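Long-range contacts in putative outer membrane protein (LpxR) (Salmonella typhimurium, PDB 3FID), which probably removes acyl chains from lipid A in the bacterial outer membrane, acting as a lipopolysaccharide-modifying deacylase with a membrane-spanning beta-barrel fold: residues 5-10 against 33-37; 27-33 against 282-287; 175-179 against 199-203; 254-258 against 270-274. All blocks are in the same frame, centred on the assembly; numbering follows the deposited sequence.

Interaction 1 (5-10 against 33-37). With ZN (zinc ion), chain G.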
loop_
_atom_site.group_PDB
_atom_site.type_symbol
_atom_site.label_atom_id
_atom_site.label_comp_id
_atom_site.label_asym_id
_atom_site.label_seq_id
_atom_site.Cartn_x
_atom_site.Cartn_y
_atom_site.Cartn_z
ATOM N N ILE A 5 -0.758 -9.921 -8.972
ATOM C CA ILE A 5 -0.676 -10.460 -7.608
ATOM C C ILE A 5 0.380 -9.619 -6.900
ATOM O O ILE A 5 1.475 -9.440 -7.429
ATOM C CB ILE A 5 -0.126 -11.912 -7.619
ATOM C CG1 ILE A 5 -0.835 -12.732 -8.709
ATOM C CG2 ILE A 5 -0.209 -12.554 -6.192
ATOM C CD1 ILE A 5 -1.924 -13.674 -8.209
ATOM N N SER A 6 0.086 -9.139 -5.698
ATOM C CA SER A 6 1.104 -8.378 -4.975
ATOM C C SER A 6 1.205 -8.863 -3.528
ATOM O O SER A 6 0.185 -9.072 -2.866
ATOM C CB SER A 6 0.829 -6.879 -5.041
ATOM O OG SER A 6 1.832 -6.133 -4.309
ATOM N N VAL A 7 2.433 -9.058 -3.076
ATOM C CA VAL A 7 2.725 -9.504 -1.704
ATOM C C VAL A 7 3.543 -8.382 -1.015
ATOM O O VAL A 7 4.578 -7.949 -1.547
ATOM C CB VAL A 7 3.486 -10.862 -1.730
ATOM C CG1 VAL A 7 3.965 -11.311 -0.328
ATOM C CG2 VAL A 7 2.603 -11.973 -2.371
ATOM N N ALA A 8 3.074 -7.915 0.146
ATOM C CA ALA A 8 3.832 -6.943 0.967
ATOM C C ALA A 8 4.333 -7.653 2.214
ATOM O O ALA A 8 3.634 -8.504 2.759
ATOM C CB ALA A 8 2.982 -5.775 1.356
ATOM N N ASN A 9 5.546 -7.319 2.629
ATOM C CA ASN A 9 6.137 -7.898 3.822
ATOM C C ASN A 9 7.099 -6.871 4.458
ATOM O O ASN A 9 7.836 -6.168 3.752
ATOM C CB ASN A 9 6.874 -9.202 3.474
ATOM C CG ASN A 9 7.011 -10.162 4.672
ATOM O OD1 ASN A 9 7.116 -9.753 5.841
ATOM N ND2 ASN A 9 7.016 -11.452 4.369
ATOM N N ASP A 10 7.074 -6.787 5.789
ATOM C CA ASP A 10 8.084 -5.981 6.473
ATOM C C ASP A 10 9.449 -6.687 6.442
ATOM O O ASP A 10 10.500 -6.020 6.524
ATOM C CB ASP A 10 7.661 -5.595 7.904
ATOM C CG ASP A 10 7.478 -6.790 8.804
ATOM O OD1 ASP A 10 8.039 -6.806 9.904
ATOM O OD2 ASP A 10 6.764 -7.723 8.444
ATOM N N TYR A 33 3.233 -2.735 9.655
ATOM C CA TYR A 33 2.510 -3.355 8.542
ATOM C C TYR A 33 3.219 -4.660 8.262
ATOM O O TYR A 33 4.334 -4.687 7.738
ATOM C CB TYR A 33 2.539 -2.427 7.331
ATOM C CG TYR A 33 1.896 -2.937 6.068
ATOM C CD1 TYR A 33 2.386 -2.551 4.809
ATOM C CD2 TYR A 33 0.771 -3.758 6.110
ATOM C CE1 TYR A 33 1.766 -2.993 3.609
ATOM C CE2 TYR A 33 0.142 -4.196 4.910
ATOM C CZ TYR A 33 0.645 -3.818 3.681
ATOM O OH TYR A 33 0.010 -4.266 2.518
ATOM N N THR A 34 2.597 -5.748 8.690
ATOM C CA THR A 34 3.302 -7.025 8.716
ATOM C C THR A 34 3.121 -7.899 7.442
ATOM O O THR A 34 4.055 -8.604 7.031
ATOM C CB THR A 34 3.053 -7.825 10.050
ATOM O OG1 THR A 34 4.014 -8.881 10.152
ATOM C CG2 THR A 34 1.648 -8.403 10.147
ATOM N N ALA A 35 1.957 -7.841 6.809
ATOM C CA ALA A 35 1.736 -8.608 5.597
ATOM C C ALA A 35 0.672 -7.965 4.736
ATOM O O ALA A 35 -0.297 -7.402 5.232
ATOM C CB ALA A 35 1.306 -10.074 5.948
ATOM N N GLY A 36 0.825 -8.109 3.422
ATOM C CA GLY A 36 -0.253 -7.760 2.504
ATOM C C GLY A 36 -0.379 -8.810 1.413
ATOM O O GLY A 36 0.632 -9.384 0.972
ATOM N N LEU A 37 -1.620 -9.091 1.024
ATOM C CA LEU A 37 -1.924 -9.893 -0.185
ATOM C C LEU A 37 -2.963 -9.130 -0.987
ATOM O O LEU A 37 -3.932 -8.605 -0.417
ATOM C CB LEU A 37 -2.485 -11.276 0.164
ATOM C CG LEU A 37 -2.527 -12.246 -1.058
ATOM C CD1 LEU A 37 -1.204 -12.308 -1.839
ATOM C CD2 LEU A 37 -2.924 -13.675 -0.647
HETATM ZN ZN ZN G . 5.164 -9.320 8.913
HETATM O O HOH W 1 5.724 -7.241 11.744
#
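Ala8 and Gly36 form the hydrogen-bonded pair at the middle of an antiparallel beta contact, in which strand 5-9 and strand 33-37 lie side by side as neighbouring staves of the LpxR barrel. Their backbones exchange two bonds, Ala8 N to Gly36 O at 3.0 Å and Gly36 N to Ala8 O at 2.9 Å. The next pair, Val7 with Leu37, is non-hydrogen-bonded, and there the side chains take over.

Apolar contact occurs on both faces. On the surface Leu37 CD1 lies 3.9 Å from Val7 CG2. On the buried face Tyr33, with CG anti to its own N (chi1 177°), runs its ring along the strand until OH is 3.5 Å from Ala8 CB, and that hydroxyl bonds to Asp58. Gly36 adds no side chain here, and its CA lies close beside the same hydroxyl.

Metal bonding closes the end of the pair, where Thr34 and Ala35 both face Ile59 in a classic beta bulge. Thr34 offers the zinc both its carbonyl O, 2.3 Å away, and OG1. A water 2.9 Å from Thr34 OG1 also lies within hydrogen-bonding distance of Asp10 OD1, linking the two ligands, while Asp10 OD2 completes this pair's share of the site at 2.3 Å from the zinc.

Interaction 2 (27-33 against 282-287). With ZN (zinc ion), chain F.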
loop_
_atom_site.group_PDB
_atom_site.type_symbol
_atom_site.label_atom_id
_atom_site.label_comp_id
_atom_site.label_asym_id
_atom_site.label_seq_id
_atom_site.Cartn_x
_atom_site.Cartn_y
_atom_site.Cartn_z
ATOM N N ALA A 27 13.932 1.670 11.136
ATOM C CA ALA A 27 12.644 1.472 10.440
ATOM C C ALA A 27 12.320 0.001 10.167
ATOM O O ALA A 27 11.163 -0.393 10.123
ATOM C CB ALA A 27 12.592 2.323 9.136
ATOM N N ALA A 28 13.365 -0.806 10.023
ATOM C CA ALA A 28 13.238 -2.247 9.797
ATOM C C ALA A 28 13.003 -3.001 11.103
ATOM O O ALA A 28 12.565 -4.137 11.080
ATOM C CB ALA A 28 14.487 -2.791 9.107
ATOM N N ASP A 29 13.297 -2.348 12.232
ATOM C CA ASP A 29 13.098 -2.936 13.535
ATOM C C ASP A 29 11.630 -2.870 13.924
ATOM O O ASP A 29 11.207 -3.589 14.803
ATOM C CB ASP A 29 13.939 -2.202 14.589
ATOM C CG ASP A 29 15.439 -2.439 14.405
ATOM O OD1 ASP A 29 15.819 -3.547 14.009
ATOM O OD2 ASP A 29 16.257 -1.513 14.614
ATOM N N ARG A 30 10.869 -1.990 13.286
ATOM C CA ARG A 30 9.431 -1.914 13.548
ATOM C C ARG A 30 8.679 -2.968 12.759
ATOM O O ARG A 30 9.236 -3.606 11.853
ATOM C CB ARG A 30 8.894 -0.516 13.236
ATOM C CG ARG A 30 9.353 0.450 14.331
ATOM C CD ARG A 30 8.459 1.592 14.518
ATOM N NE ARG A 30 7.078 1.260 14.849
ATOM C CZ ARG A 30 6.583 1.110 16.073
ATOM N NH1 ARG A 30 5.294 0.841 16.222
ATOM N NH2 ARG A 30 7.349 1.218 17.150
ATOM N N GLY A 31 7.417 -3.165 13.102
ATOM C CA GLY A 31 6.658 -4.182 12.412
ATOM C C GLY A 31 5.239 -3.792 12.106
ATOM O O GLY A 31 4.438 -4.683 11.877
ATOM N N ASP A 32 4.944 -2.486 12.053
ATOM C CA ASP A 32 3.565 -1.975 11.961
ATOM C C ASP A 32 2.706 -2.646 10.878
ATOM O O ASP A 32 1.563 -2.999 11.136
ATOM C CB ASP A 32 3.529 -0.465 11.711
ATOM C CG ASP A 32 4.126 0.343 12.829
ATOM O OD1 ASP A 32 5.312 0.150 13.177
ATOM O OD2 ASP A 32 3.403 1.236 13.313
ATOM N N TYR A 33 3.233 -2.735 9.655
ATOM C CA TYR A 33 2.510 -3.355 8.542
ATOM C C TYR A 33 3.219 -4.660 8.262
ATOM O O TYR A 33 4.334 -4.687 7.738
ATOM C CB TYR A 33 2.539 -2.427 7.331
ATOM C CG TYR A 33 1.896 -2.937 6.068
ATOM C CD1 TYR A 33 2.386 -2.551 4.809
ATOM C CD2 TYR A 33 0.771 -3.758 6.110
ATOM C CE1 TYR A 33 1.766 -2.993 3.609
ATOM C CE2 TYR A 33 0.142 -4.196 4.910
ATOM C CZ TYR A 33 0.645 -3.818 3.681
ATOM O OH TYR A 33 0.010 -4.266 2.518
ATOM N N GLY A 282 4.964 5.708 18.402
ATOM C CA GLY A 282 5.496 4.801 17.379
ATOM C C GLY A 282 6.781 5.302 16.754
ATOM O O GLY A 282 7.480 6.157 17.313
ATOM N N ASP A 283 7.118 4.768 15.586
ATOM C CA ASP A 283 8.218 5.324 14.809
ATOM C C ASP A 283 8.029 4.928 13.368
ATOM O O ASP A 283 7.068 4.184 13.067
ATOM C CB ASP A 283 9.576 4.878 15.331
ATOM C CG ASP A 283 10.636 5.978 15.209
ATOM O OD1 ASP A 283 10.560 6.831 14.265
ATOM O OD2 ASP A 283 11.557 5.984 16.069
ATOM N N ASP A 284 8.894 5.448 12.492
ATOM C CA ASP A 284 8.807 5.157 11.046
ATOM C C ASP A 284 9.033 3.677 10.854
ATOM O O ASP A 284 9.814 3.054 11.609
ATOM C CB ASP A 284 9.880 5.921 10.249
ATOM C CG ASP A 284 9.844 7.430 10.452
ATOM O OD1 ASP A 284 10.643 8.087 9.760
ATOM O OD2 ASP A 284 9.047 7.984 11.259
ATOM N N TYR A 285 8.374 3.103 9.829
ATOM C CA TYR A 285 8.562 1.711 9.511
ATOM C C TYR A 285 8.723 1.494 8.014
ATOM O O TYR A 285 8.163 2.238 7.211
ATOM C CB TYR A 285 7.416 0.853 10.073
ATOM C CG TYR A 285 6.043 1.154 9.512
ATOM C CD1 TYR A 285 5.212 2.091 10.138
ATOM C CD2 TYR A 285 5.536 0.457 8.403
ATOM C CE1 TYR A 285 3.920 2.351 9.669
ATOM C CE2 TYR A 285 4.217 0.712 7.904
ATOM C CZ TYR A 285 3.421 1.662 8.550
ATOM O OH TYR A 285 2.131 1.962 8.131
ATOM N N SER A 286 9.511 0.496 7.663
ATOM C CA SER A 286 9.799 0.180 6.242
ATOM C C SER A 286 9.311 -1.227 5.865
ATOM O O SER A 286 9.276 -2.165 6.689
ATOM C CB SER A 286 11.301 0.301 5.946
ATOM O OG SER A 286 12.047 -0.586 6.774
ATOM N N TYR A 287 8.963 -1.378 4.595
ATOM C CA TYR A 287 8.509 -2.660 4.089
ATOM C C TYR A 287 8.679 -2.657 2.576
ATOM O O TYR A 287 8.979 -1.606 1.964
ATOM C CB TYR A 287 7.033 -2.901 4.462
ATOM C CG TYR A 287 6.039 -1.902 3.868
ATOM C CD1 TYR A 287 5.785 -0.680 4.476
ATOM C CD2 TYR A 287 5.350 -2.210 2.703
ATOM C CE1 TYR A 287 4.852 0.223 3.912
ATOM C CE2 TYR A 287 4.438 -1.322 2.122
ATOM C CZ TYR A 287 4.193 -0.132 2.727
ATOM O OH TYR A 287 3.278 0.673 2.107
HETATM ZN ZN ZN F . 18.064 -1.787 14.137
HETATM O O HOH W 2 8.727 -2.513 9.230
HETATM O O HOH W 3 4.188 3.903 13.323
#
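Tyr285 and Tyr287 both place CG between backbone N and carbonyl carbon (chi1 63° in each), which swings their rings toward Asp32 and Tyr33 across the contact. The contact lies at one end of the beta-barrel, where the connection from helix 25-29 into strand 33-44 folds over the start of the last strand, 285-295. Asp32 sits flat on Tyr285: its CB makes a CH-pi contact 3.5 Å from the ring centroid, and its carboxylate is stacked with the plane only 5° from that of the ring. Beside it, the edge of Tyr33 meets the face of Tyr287 in a T-shaped pair, planes at 84°, with CD1 of Tyr33 over the ring centre.

Arg30 holds the carboxylate in place. Its NE reaches the syn lone pair of Asp32 OD1 at 2.7 Å, and the bend at chi3 lays one guanidinium face over Gly282 CA and Asp283 N. Arg77 forms a second salt bridge to Asp32 OD2, so two arginines share this charge and probably favour its ionised form.

Backbone and water links complete the join. Ser286 N donates to Ala27 O at 3.1 Å, and a water bridges Arg30 O and Ser286 O. A second water donates to Asp32 OD2 at 2.8 Å and to Asp283 O at 2.9 Å.

Interaction 3 (175-179 against 199-203)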
loop_
_atom_site.group_PDB
_atom_site.type_symbol
_atom_site.label_atom_id
_atom_site.label_comp_id
_atom_site.label_asym_id
_atom_site.label_seq_id
_atom_site.Cartn_x
_atom_site.Cartn_y
_atom_site.Cartn_z
ATOM N N LEU A 175 -13.541 4.117 7.953
ATOM C CA LEU A 175 -12.362 3.331 8.291
ATOM C C LEU A 175 -11.096 4.188 8.196
ATOM O O LEU A 175 -10.333 4.256 9.168
ATOM C CB LEU A 175 -12.245 2.103 7.376
ATOM C CG LEU A 175 -13.457 1.177 7.244
ATOM C CD1 LEU A 175 -13.112 0.048 6.350
ATOM C CD2 LEU A 175 -13.840 0.635 8.604
ATOM N N PHE A 176 -10.882 4.824 7.035
ATOM C CA PHE A 176 -9.757 5.758 6.819
ATOM C C PHE A 176 -10.227 7.045 6.151
ATOM O O PHE A 176 -11.072 7.030 5.237
ATOM C CB PHE A 176 -8.670 5.159 5.907
ATOM C CG PHE A 176 -8.168 3.808 6.346
ATOM C CD1 PHE A 176 -7.105 3.691 7.260
ATOM C CD2 PHE A 176 -8.754 2.656 5.841
ATOM C CE1 PHE A 176 -6.644 2.429 7.644
ATOM C CE2 PHE A 176 -8.296 1.409 6.199
ATOM C CZ PHE A 176 -7.237 1.274 7.103
ATOM N N GLN A 177 -9.622 8.147 6.567
ATOM C CA GLN A 177 -9.957 9.438 6.022
ATOM C C GLN A 177 -8.710 10.303 6.090
ATOM O O GLN A 177 -8.117 10.462 7.148
ATOM C CB GLN A 177 -11.138 10.058 6.769
ATOM C CG GLN A 177 -11.632 11.346 6.145
ATOM C CD GLN A 177 -13.127 11.504 6.340
ATOM O OE1 GLN A 177 -13.931 10.780 5.744
ATOM N NE2 GLN A 177 -13.504 12.414 7.221
ATOM N N TYR A 178 -8.283 10.776 4.925
ATOM C CA TYR A 178 -7.120 11.652 4.815
ATOM C C TYR A 178 -7.103 12.447 3.517
ATOM O O TYR A 178 -7.836 12.141 2.571
ATOM C CB TYR A 178 -5.808 10.883 5.017
ATOM C CG TYR A 178 -5.436 9.890 3.926
ATOM C CD1 TYR A 178 -5.574 8.515 4.129
ATOM C CD2 TYR A 178 -4.928 10.327 2.689
ATOM C CE1 TYR A 178 -5.180 7.581 3.113
ATOM C CE2 TYR A 178 -4.560 9.433 1.704
ATOM C CZ TYR A 178 -4.684 8.057 1.924
ATOM O OH TYR A 178 -4.313 7.169 0.918
ATOM N N LEU A 179 -6.267 13.485 3.510
ATOM C CA LEU A 179 -6.003 14.282 2.320
ATOM C C LEU A 179 -4.489 14.260 2.133
ATOM O O LEU A 179 -3.750 14.579 3.066
ATOM C CB LEU A 179 -6.486 15.732 2.502
ATOM C CG LEU A 179 -6.219 16.640 1.284
ATOM C CD1 LEU A 179 -7.043 16.224 0.059
ATOM C CD2 LEU A 179 -6.447 18.148 1.616
ATOM N N PHE A 199 0.186 6.301 -3.729
ATOM C CA PHE A 199 0.670 6.057 -2.382
ATOM C C PHE A 199 -0.480 5.537 -1.505
ATOM O O PHE A 199 -1.663 5.779 -1.797
ATOM C CB PHE A 199 1.145 7.355 -1.748
ATOM C CG PHE A 199 2.261 8.034 -2.521
ATOM C CD1 PHE A 199 3.601 7.775 -2.200
ATOM C CD2 PHE A 199 1.963 8.922 -3.568
ATOM C CE1 PHE A 199 4.637 8.407 -2.905
ATOM C CE2 PHE A 199 2.986 9.583 -4.258
ATOM C CZ PHE A 199 4.323 9.322 -3.940
ATOM N N GLY A 200 -0.113 4.867 -0.423
ATOM C CA GLY A 200 -1.090 4.518 0.614
ATOM C C GLY A 200 -2.225 3.717 0.016
ATOM O O GLY A 200 -1.990 2.721 -0.696
ATOM N N LEU A 201 -3.460 4.143 0.285
ATOM C CA LEU A 201 -4.627 3.409 -0.225
ATOM C C LEU A 201 -4.862 3.648 -1.728
ATOM O O LEU A 201 -5.770 3.064 -2.331
ATOM C CB LEU A 201 -5.863 3.767 0.613
ATOM C CG LEU A 201 -5.803 3.280 2.082
ATOM C CD1 LEU A 201 -6.940 3.920 2.922
ATOM C CD2 LEU A 201 -5.831 1.780 2.228
ATOM N N LEU A 202 -4.052 4.522 -2.324
ATOM C CA LEU A 202 -4.109 4.756 -3.763
ATOM C C LEU A 202 -2.944 4.038 -4.480
ATOM O O LEU A 202 -2.776 4.170 -5.687
ATOM C CB LEU A 202 -4.111 6.277 -4.080
ATOM C CG LEU A 202 -5.380 7.154 -4.025
ATOM C CD1 LEU A 202 -6.426 6.785 -5.097
ATOM C CD2 LEU A 202 -6.002 7.167 -2.605
ATOM N N SER A 203 -2.169 3.234 -3.753
ATOM C CA SER A 203 -1.063 2.532 -4.377
ATOM C C SER A 203 -1.607 1.483 -5.372
ATOM O O SER A 203 -2.690 0.908 -5.178
ATOM C CB SER A 203 -0.109 1.968 -3.311
ATOM O OG SER A 203 -0.568 0.747 -2.774
HETATM O O HOH W 4 -2.798 8.371 -0.936
#
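Tyr178 OH is gripped twice, directly by Leu201 N of the 199-203 loop and through a water: Leu201 N donates to it at 3.2 Å, and the hydroxyl in turn gives its proton to the water 2.7 Å away. That water lies in the plane of the Tyr178 ring, beyond its edge, and donates to Phe199 O at 3.0 Å, so one phenol is tied to two points of the same loop. Phe199 O carries a second bond, from Leu202 N, which helps shape the short 3-10 turn at 201-202. Gly200 has a positive phi (57°), a backbone shape that favours glycine, at the turn just before Leu201 N, and the N of Gly200 itself bonds to Glu254.

The phenol belongs to strand 176-188 of the barrel wall, and the turn to a loop that folds back against the inner side of that wall. Tyr178 points inward with Phe176, the residue two positions before it in the strand, and Arg226 adds a cation-pi contact to its ring.

Beside the polar link the contact is apolar. Leu201 CG stands anti to its carbonyl carbon (chi1 -67°), which sets CD1 against both aromatic side chains: it is 3.6 Å from Phe176 CG and 4.1 Å from Tyr178 CE1. Phe176 and Leu201 meet at about a right angle, and Phe82 of strand 80-94 packs on both. Leu202 CD2 adds a further apolar contact, 3.9 Å from Tyr178 OH.

Interaction 4 (254-258 against 270-274). With CXE (pentaethylene glycol monodecyl ether), chain L; CXE (pentaethylene glycol monodecyl ether), chain J.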
loop_
_atom_site.group_PDB
_atom_site.type_symbol
_atom_site.label_atom_id
_atom_site.label_comp_id
_atom_site.label_asym_id
_atom_site.label_seq_id
_atom_site.Cartn_x
_atom_site.Cartn_y
_atom_site.Cartn_z
ATOM N N GLU A 254 4.772 9.180 3.291
ATOM C CA GLU A 254 5.055 7.870 2.689
ATOM C C GLU A 254 6.045 8.000 1.526
ATOM O O GLU A 254 5.810 8.773 0.574
ATOM C CB GLU A 254 3.771 7.195 2.198
ATOM C CG GLU A 254 4.025 5.787 1.551
ATOM C CD GLU A 254 2.751 5.069 1.204
ATOM O OE1 GLU A 254 1.857 5.035 2.057
ATOM O OE2 GLU A 254 2.655 4.499 0.094
ATOM N N TYR A 255 7.140 7.253 1.609
ATOM C CA TYR A 255 8.182 7.247 0.580
ATOM C C TYR A 255 8.124 5.937 -0.182
ATOM O O TYR A 255 7.920 4.880 0.418
ATOM C CB TYR A 255 9.557 7.349 1.246
ATOM C CG TYR A 255 9.781 8.672 1.909
ATOM C CD1 TYR A 255 10.474 9.679 1.238
ATOM C CD2 TYR A 255 9.312 8.931 3.215
ATOM C CE1 TYR A 255 10.710 10.903 1.828
ATOM C CE2 TYR A 255 9.543 10.169 3.820
ATOM C CZ TYR A 255 10.230 11.151 3.107
ATOM O OH TYR A 255 10.470 12.406 3.643
ATOM N N ARG A 256 8.313 5.987 -1.501
ATOM C CA ARG A 256 8.275 4.775 -2.327
ATOM C C ARG A 256 9.373 4.913 -3.373
ATOM O O ARG A 256 9.447 5.937 -4.059
ATOM C CB ARG A 256 6.928 4.594 -3.063
ATOM C CG ARG A 256 5.684 4.589 -2.184
ATOM C CD ARG A 256 4.449 4.014 -2.930
ATOM N NE ARG A 256 3.675 3.294 -1.912
ATOM C CZ ARG A 256 3.484 1.972 -1.801
ATOM N NH1 ARG A 256 2.777 1.544 -0.777
ATOM N NH2 ARG A 256 3.940 1.077 -2.696
ATOM N N VAL A 257 10.230 3.903 -3.456
ATOM C CA VAL A 257 11.260 3.839 -4.456
ATOM C C VAL A 257 11.155 2.456 -5.078
ATOM O O VAL A 257 11.135 1.431 -4.355
ATOM C CB VAL A 257 12.664 4.033 -3.788
ATOM C CG1 VAL A 257 13.788 3.698 -4.770
ATOM C CG2 VAL A 257 12.786 5.453 -3.159
ATOM N N GLY A 258 11.100 2.381 -6.407
ATOM C CA GLY A 258 10.946 1.071 -7.008
ATOM C C GLY A 258 11.140 0.995 -8.497
ATOM O O GLY A 258 11.551 1.967 -9.129
ATOM N N LEU A 270 9.196 -4.261 -7.893
ATOM C CA LEU A 270 9.573 -4.194 -6.488
ATOM C C LEU A 270 9.448 -2.737 -6.044
ATOM O O LEU A 270 9.857 -1.837 -6.774
ATOM C CB LEU A 270 11.015 -4.730 -6.329
ATOM C CG LEU A 270 11.880 -4.813 -5.057
ATOM C CD1 LEU A 270 12.836 -3.665 -4.943
ATOM C CD2 LEU A 270 11.086 -5.027 -3.780
ATOM N N SER A 271 8.837 -2.508 -4.880
ATOM C CA SER A 271 8.756 -1.166 -4.306
ATOM C C SER A 271 9.295 -1.213 -2.868
ATOM O O SER A 271 8.937 -2.110 -2.098
ATOM C CB SER A 271 7.301 -0.646 -4.353
ATOM O OG SER A 271 7.252 0.735 -3.968
ATOM N N LEU A 272 10.225 -0.312 -2.564
ATOM C CA LEU A 272 10.821 -0.159 -1.238
ATOM C C LEU A 272 10.174 1.025 -0.559
ATOM O O LEU A 272 10.331 2.175 -1.021
ATOM C CB LEU A 272 12.331 0.109 -1.389
ATOM C CG LEU A 272 13.170 -0.905 -2.211
ATOM C CD1 LEU A 272 14.677 -0.474 -2.278
ATOM C CD2 LEU A 272 13.098 -2.283 -1.681
ATOM N N ASN A 273 9.482 0.774 0.552
ATOM C CA ASN A 273 8.566 1.759 1.094
ATOM C C ASN A 273 8.864 2.135 2.524
ATOM O O ASN A 273 9.349 1.311 3.261
ATOM C CB ASN A 273 7.131 1.243 0.971
ATOM C CG ASN A 273 6.835 0.718 -0.419
ATOM O OD1 ASN A 273 7.129 1.381 -1.412
ATOM N ND2 ASN A 273 6.264 -0.490 -0.494
ATOM N N LYS A 274 8.595 3.395 2.885
ATOM C CA LYS A 274 8.668 3.808 4.288
ATOM C C LYS A 274 7.471 4.677 4.640
ATOM O O LYS A 274 7.123 5.609 3.910
ATOM C CB LYS A 274 9.959 4.575 4.604
ATOM C CG LYS A 274 10.133 4.845 6.133
ATOM C CD LYS A 274 11.337 5.698 6.446
ATOM C CE LYS A 274 10.935 7.187 6.479
ATOM N NZ LYS A 274 11.969 7.978 7.214
HETATM C C1 CXE L . 9.976 16.083 -5.129
HETATM C C2 CXE L . 10.227 14.884 -6.029
HETATM C C3 CXE L . 9.937 13.591 -5.283
HETATM C C4 CXE L . 11.181 12.758 -5.014
HETATM C C5 CXE L . 11.206 12.317 -3.551
HETATM C C6 CXE L . 11.503 10.824 -3.403
HETATM C C7 CXE L . 12.228 10.556 -2.103
HETATM C C8 CXE L . 12.525 9.088 -1.920
HETATM C C9 CXE L . 13.864 8.911 -1.229
HETATM C C10 CXE L . 13.748 8.227 0.132
HETATM O O11 CXE L . 14.797 8.711 0.967
HETATM C C12 CXE L . 14.783 8.218 2.310
HETATM C C13 CXE L . 13.770 8.942 3.193
HETATM O O14 CXE L . 14.248 10.244 3.541
HETATM C C15 CXE L . 13.461 10.869 4.560
HETATM C C1 CXE J . 14.788 1.252 -7.443
HETATM C C2 CXE J . 14.781 -0.199 -7.019
HETATM C C3 CXE J . 16.202 -0.628 -6.694
HETATM C C4 CXE J . 16.223 -2.010 -6.071
HETATM C C5 CXE J . 17.654 -2.470 -5.848
HETATM C C6 CXE J . 17.668 -3.811 -5.130
HETATM C C7 CXE J . 19.003 -4.536 -5.272
HETATM C C8 CXE J . 18.807 -6.014 -4.968
HETATM C C9 CXE J . 20.061 -6.639 -4.382
HETATM C C10 CXE J . 19.839 -8.124 -4.145
HETATM O O11 CXE J . 21.114 -8.752 -4.120
HETATM C C12 CXE J . 21.039 -10.172 -3.968
HETATM C C13 CXE J . 22.434 -10.667 -3.621
HETATM O O HOH W 5 4.793 1.685 -5.430
#
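A beta hairpin of the barrel wall, lined on its outer face by detergent, brings strand 254-258 against strand 270-274. Tyr255 with Lys274 and Val257 with Leu272 are the hydrogen-bonded antiparallel pairs. Four backbone bonds join them; Tyr255 N to Lys274 O is nearly straight (169°), and the tightest is Leu272 N to Val257 O at 2.7 Å.

Side chains alternate between two very different faces. On the one holding Arg256, Ser271 and Asn273, polar groups interlock. Arg256 NE meets Glu254 OE2 at 2.6 Å in the guanidinium plane, a salt bridge, while Arg226 takes the other carboxylate oxygen. Asn273 OD1 lies 3.3 Å above the guanidinium plane, offset toward its rim and badly angled for a bond from Arg256; it is held instead by Ser271 OG at 2.6 Å, which arrives in the amide plane on a lone pair. A water bridges Arg256 NH2 and Ser271 OG, and Asn289 accepts from both Arg256 NH2 and Asn273 ND2.

The opposite face is made of Tyr255, Val257, Leu272 and Lys274, and helix 16-23 packs on it through Tyr23 and Leu19 beside the detergent. One detergent molecule lays C13 over a face of the Tyr255 ring, 3.8 Å above its plane, and sets C8 at 3.8 Å from Val257 CG2. Another comes to 3.8 Å from Val257 CG1 with its C1. Lys274 runs alongside Tyr255, and its NZ reaches a salt bridge with Asp284.

Such a two-faced strand pair, polar inside and largely apolar outside, is characteristic of outer-membrane beta-barrels.

In the fold
All four contacts build on one curled antiparallel barrel, but in different ways. Interactions 1 and 4 pair neighbouring strands through backbone bonds; the first, partly buried, adds a zinc site at its end, the second, mostly buried, a polar inner network and a detergent-lined outer face. Interactions 2 and 3 fold loops onto strands and rely on side chains: a T-shaped tyrosine pair, a carboxylate stacked on a ring, arginine and water at the partly buried barrel end in one, a buried phenol and leucine in the other. Tyr33 is common to interactions 1 and 2. Interaction 4 meets interaction 2 through the Asp284-Lys274 salt bridge and interaction 3 through Glu254 and Gly200, whereas interactions 1 and 3 stay about 7 Å apart at their nearest atoms.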